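Local coordinates for uncharacterized protein (Acinetobacter baumannii, PDB 4PAR), which probably recognises 5-hydroxymethylcytosine in DNA through an SRA-like domain and cleaves the DNA with a Vsr-like endonuclease domain, at residues N199-S204 with A213-K218. The protein carries 3 engineered substitutions. Residues are numbered along the deposited sequence; the frame is centred on the assembly and turned at random.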
ATOM      1  N   ASN F 199      -8.796 -23.641  21.802  1.00106.37           N
ATOM      2  CA  ASN F 199      -9.812 -23.658  22.858  1.00121.91           C
ATOM      3  C   ASN F 199     -11.004 -24.544  22.526  1.00114.41           C
ATOM      4  O   ASN F 199     -11.871 -24.777  23.373  1.00110.31           O
ATOM      5  CB  ASN F 199     -10.316 -22.243  23.153  1.00137.13           C
ATOM      6  CG  ASN F 199      -9.238 -21.339  23.711  1.00140.72           C
ATOM      7  OD1 ASN F 199      -8.268 -21.801  24.310  1.00134.82           O
ATOM      8  ND2 ASN F 199      -9.399 -20.036  23.506  1.00144.06           N
ATOM      9  N   CYS F 200     -11.061 -25.013  21.285  1.00109.47           N
ATOM     10  CA  CYS F 200     -12.097 -25.958  20.880  1.00113.55           C
ATOM     11  C   CYS F 200     -11.874 -27.334  21.491  1.00113.29           C
ATOM     12  O   CYS F 200     -12.824 -28.068  21.766  1.00112.13           O
ATOM     13  CB  CYS F 200     -12.141 -26.079  19.360  1.00104.05           C
ATOM     14  SG  CYS F 200     -12.679 -24.587  18.541  1.00 97.27           S
ATOM     15  N   PHE F 201     -10.604 -27.683  21.656  1.00116.89           N
ATOM     16  CA  PHE F 201     -10.188 -29.006  22.111  1.00125.37           C
ATOM     17  C   PHE F 201      -9.871 -29.102  23.611  1.00132.34           C
ATOM     18  O   PHE F 201      -9.339 -30.113  24.073  1.00132.85           O
ATOM     19  CB  PHE F 201      -9.011 -29.476  21.261  1.00120.31           C
ATOM     20  CG  PHE F 201      -9.369 -29.661  19.813  1.00114.45           C
ATOM     21  CD1 PHE F 201     -10.061 -30.787  19.395  1.00115.84           C
ATOM     22  CD2 PHE F 201      -9.043 -28.698  18.874  1.00113.46           C
ATOM     23  CE1 PHE F 201     -10.406 -30.956  18.064  1.00105.97           C
ATOM     24  CE2 PHE F 201      -9.385 -28.860  17.542  1.00 97.38           C
ATOM     25  CZ  PHE F 201     -10.067 -29.992  17.138  1.00 97.35           C
ATOM     26  N   GLY F 202     -10.181 -28.050  24.364  1.00132.70           N
ATOM     27  CA  GLY F 202      -9.955 -28.064  25.800  1.00124.46           C
ATOM     28  C   GLY F 202      -8.903 -27.124  26.359  1.00121.80           C
ATOM     29  O   GLY F 202      -8.735 -27.042  27.576  1.00125.91           O
ATOM     30  N   TYR F 203      -8.184 -26.423  25.489  1.00119.03           N
ATOM     31  CA  TYR F 203      -7.241 -25.400  25.939  1.00123.21           C
ATOM     32  C   TYR F 203      -7.943 -24.139  26.467  1.00127.23           C
ATOM     33  O   TYR F 203      -9.042 -23.789  26.031  1.00126.39           O
ATOM     34  CB  TYR F 203      -6.279 -25.025  24.808  1.00124.57           C
ATOM     35  CG  TYR F 203      -5.043 -25.896  24.738  1.00129.93           C
ATOM     36  CD1 TYR F 203      -4.126 -25.915  25.783  1.00136.17           C
ATOM     37  CD2 TYR F 203      -4.785 -26.687  23.626  1.00120.11           C
ATOM     38  CE1 TYR F 203      -2.992 -26.704  25.729  1.00137.72           C
ATOM     39  CE2 TYR F 203      -3.652 -27.480  23.561  1.00129.11           C
ATOM     40  CZ  TYR F 203      -2.759 -27.486  24.617  1.00138.20           C
ATOM     41  OH  TYR F 203      -1.628 -28.272  24.566  1.00132.19           O
ATOM     42  N   SER F 204      -7.311 -23.490  27.442  1.00130.91           N
ATOM     43  CA  SER F 204      -7.760 -22.203  27.977  1.00133.86           C
ATOM     44  C   SER F 204      -7.007 -21.023  27.358  1.00136.80           C
ATOM     45  O   SER F 204      -7.171 -19.885  27.797  1.00148.55           O
ATOM     46  CB  SER F 204      -7.612 -22.170  29.502  1.00138.20           C
ATOM     47  OG  SER F 204      -8.591 -22.979  30.132  1.00135.96           O
ATOM     48  N   ALA F 213       0.335 -27.669  18.398  1.00123.19           N
ATOM     49  CA  ALA F 213      -0.181 -27.691  19.761  1.00116.37           C
ATOM     50  C   ALA F 213      -0.608 -29.099  20.156  1.00118.16           C
ATOM     51  O   ALA F 213      -1.403 -29.734  19.459  1.00111.28           O
ATOM     52  CB  ALA F 213      -1.340 -26.727  19.908  1.00119.91           C
ATOM     53  N   LEU F 214      -0.082 -29.570  21.284  1.00128.09           N
ATOM     54  CA  LEU F 214      -0.373 -30.908  21.791  1.00124.42           C
ATOM     55  C   LEU F 214      -1.851 -31.062  22.149  1.00130.39           C
ATOM     56  O   LEU F 214      -2.396 -30.261  22.906  1.00145.29           O
ATOM     57  CB  LEU F 214       0.495 -31.203  23.017  1.00125.58           C
ATOM     58  CG  LEU F 214       2.005 -31.002  22.868  1.00128.36           C
ATOM     59  CD1 LEU F 214       2.662 -30.831  24.228  1.00131.93           C
ATOM     60  CD2 LEU F 214       2.635 -32.164  22.117  1.00131.41           C
ATOM     61  N   HIS F 215      -2.493 -32.094  21.607  1.00117.43           N
ATOM     62  CA  HIS F 215      -3.893 -32.379  21.915  1.00116.75           C
ATOM     63  C   HIS F 215      -4.047 -32.808  23.370  1.00135.12           C
ATOM     64  O   HIS F 215      -3.434 -33.787  23.797  1.00167.48           O
ATOM     65  CB  HIS F 215      -4.437 -33.466  20.983  1.00117.18           C
ATOM     66  CG  HIS F 215      -5.904 -33.721  21.130  1.00135.69           C
ATOM     67  ND1 HIS F 215      -6.587 -34.614  20.332  1.00149.31           N
ATOM     68  CD2 HIS F 215      -6.827 -33.202  21.978  1.00142.27           C
ATOM     69  CE1 HIS F 215      -7.860 -34.635  20.680  1.00150.05           C
ATOM     70  NE2 HIS F 215      -8.032 -33.786  21.678  1.00150.20           N
ATOM     71  N   PRO F 216      -4.861 -32.069  24.139  1.00124.69           N
ATOM     72  CA  PRO F 216      -5.064 -32.380  25.558  1.00137.53           C
ATOM     73  C   PRO F 216      -5.641 -33.774  25.835  1.00146.56           C
ATOM     74  O   PRO F 216      -5.126 -34.484  26.705  1.00143.41           O
ATOM     75  CB  PRO F 216      -6.055 -31.300  26.003  1.00128.93           C
ATOM     76  CG  PRO F 216      -5.800 -30.163  25.091  1.00122.56           C
ATOM     77  CD  PRO F 216      -5.479 -30.786  23.766  1.00119.26           C
ATOM     78  N   TYR F 217      -6.688 -34.159  25.111  1.00139.45           N
ATOM     79  CA  TYR F 217      -7.426 -35.373  25.451  1.00146.08           C
ATOM     80  C   TYR F 217      -7.025 -36.611  24.652  1.00148.91           C
ATOM     81  O   TYR F 217      -7.527 -37.704  24.910  1.00148.41           O
ATOM     82  CB  TYR F 217      -8.926 -35.120  25.292  1.00153.50           C
ATOM     83  CG  TYR F 217      -9.493 -34.245  26.386  1.00161.83           C
ATOM     84  CD1 TYR F 217     -10.173 -34.800  27.464  1.00163.09           C
ATOM     85  CD2 TYR F 217      -9.332 -32.865  26.353  1.00154.66           C
ATOM     86  CE1 TYR F 217     -10.685 -34.006  28.473  1.00162.53           C
ATOM     87  CE2 TYR F 217      -9.841 -32.063  27.358  1.00161.61           C
ATOM     88  CZ  TYR F 217     -10.517 -32.639  28.414  1.00168.03           C
ATOM     89  OH  TYR F 217     -11.025 -31.844  29.416  1.00174.48           O
ATOM     90  N   LYS F 218      -6.122 -36.443  23.692  1.00156.11           N
ATOM     91  CA  LYS F 218      -5.603 -37.572  22.920  1.00158.53           C
ATOM     92  C   LYS F 218      -4.101 -37.409  22.687  1.00152.68           C
ATOM     93  O   LYS F 218      -3.659 -36.379  22.177  1.00145.72           O
ATOM     94  CB  LYS F 218      -6.346 -37.704  21.584  1.00148.14           C
ATOM     95  CG  LYS F 218      -7.812 -38.113  21.705  1.00139.84           C
ATOM     96  CD  LYS F 218      -7.948 -39.509  22.302  1.00150.67           C
ATOM     97  CE  LYS F 218      -9.402 -39.882  22.543  1.00140.72           C
ATOM     98  NZ  LYS F 218      -9.527 -41.249  23.121  1.00135.27           N
TER
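Y203 lies across P216. CG of P216 stands over one face of the phenol ring, 4.0 Å from its centroid, a CH-pi contact. It is offset toward the rim, on the side of CE2, and CE2 also approaches CB of A213. The same ring ends in a hydrogen bond: OH of Y203 donates to O of L214 at 2.7 Å. The hydroxyl meets a lone pair in the carbonyl plane, with a C=O...O angle of 137°. The bond and the proline both help to hold the ring in place. Y205 stacks on the ring of Y203 as well.

F201 makes the second aromatic contact. Its edge is turned toward the face of H215, with centroids 5.6 Å apart and planes at 67°. NE2 of H215 comes nearest, 4.3 Å from CD1 of F201, while ND1 is hydrogen-bonded to OG1 of T221. With CG anti to the backbone N (chi1 -174°), the ring of H215 swings back toward F201 although its CB points away. F201 also packs on I223 of strand 221-224.

Both segments belong to the SRA-like domain. The turn after helix 194-200 is joined here to the end of strand 212-214, which pairs with strand 221-224. The nearest atom of the contact is about 5 Å from the bound DNA.

The packing is looser at Y217. Its ring edge passes O of F201, with CD2 at 3.6 Å, and CE2 lies near CA of G202. G202 has a positive phi, which suits a glycine. Y217 also meets Y314 and K317 near the C-terminus. At the other end, the side chain of L214 is solvent-exposed; its CB comes no closer than 3.9 Å to OH of Y203.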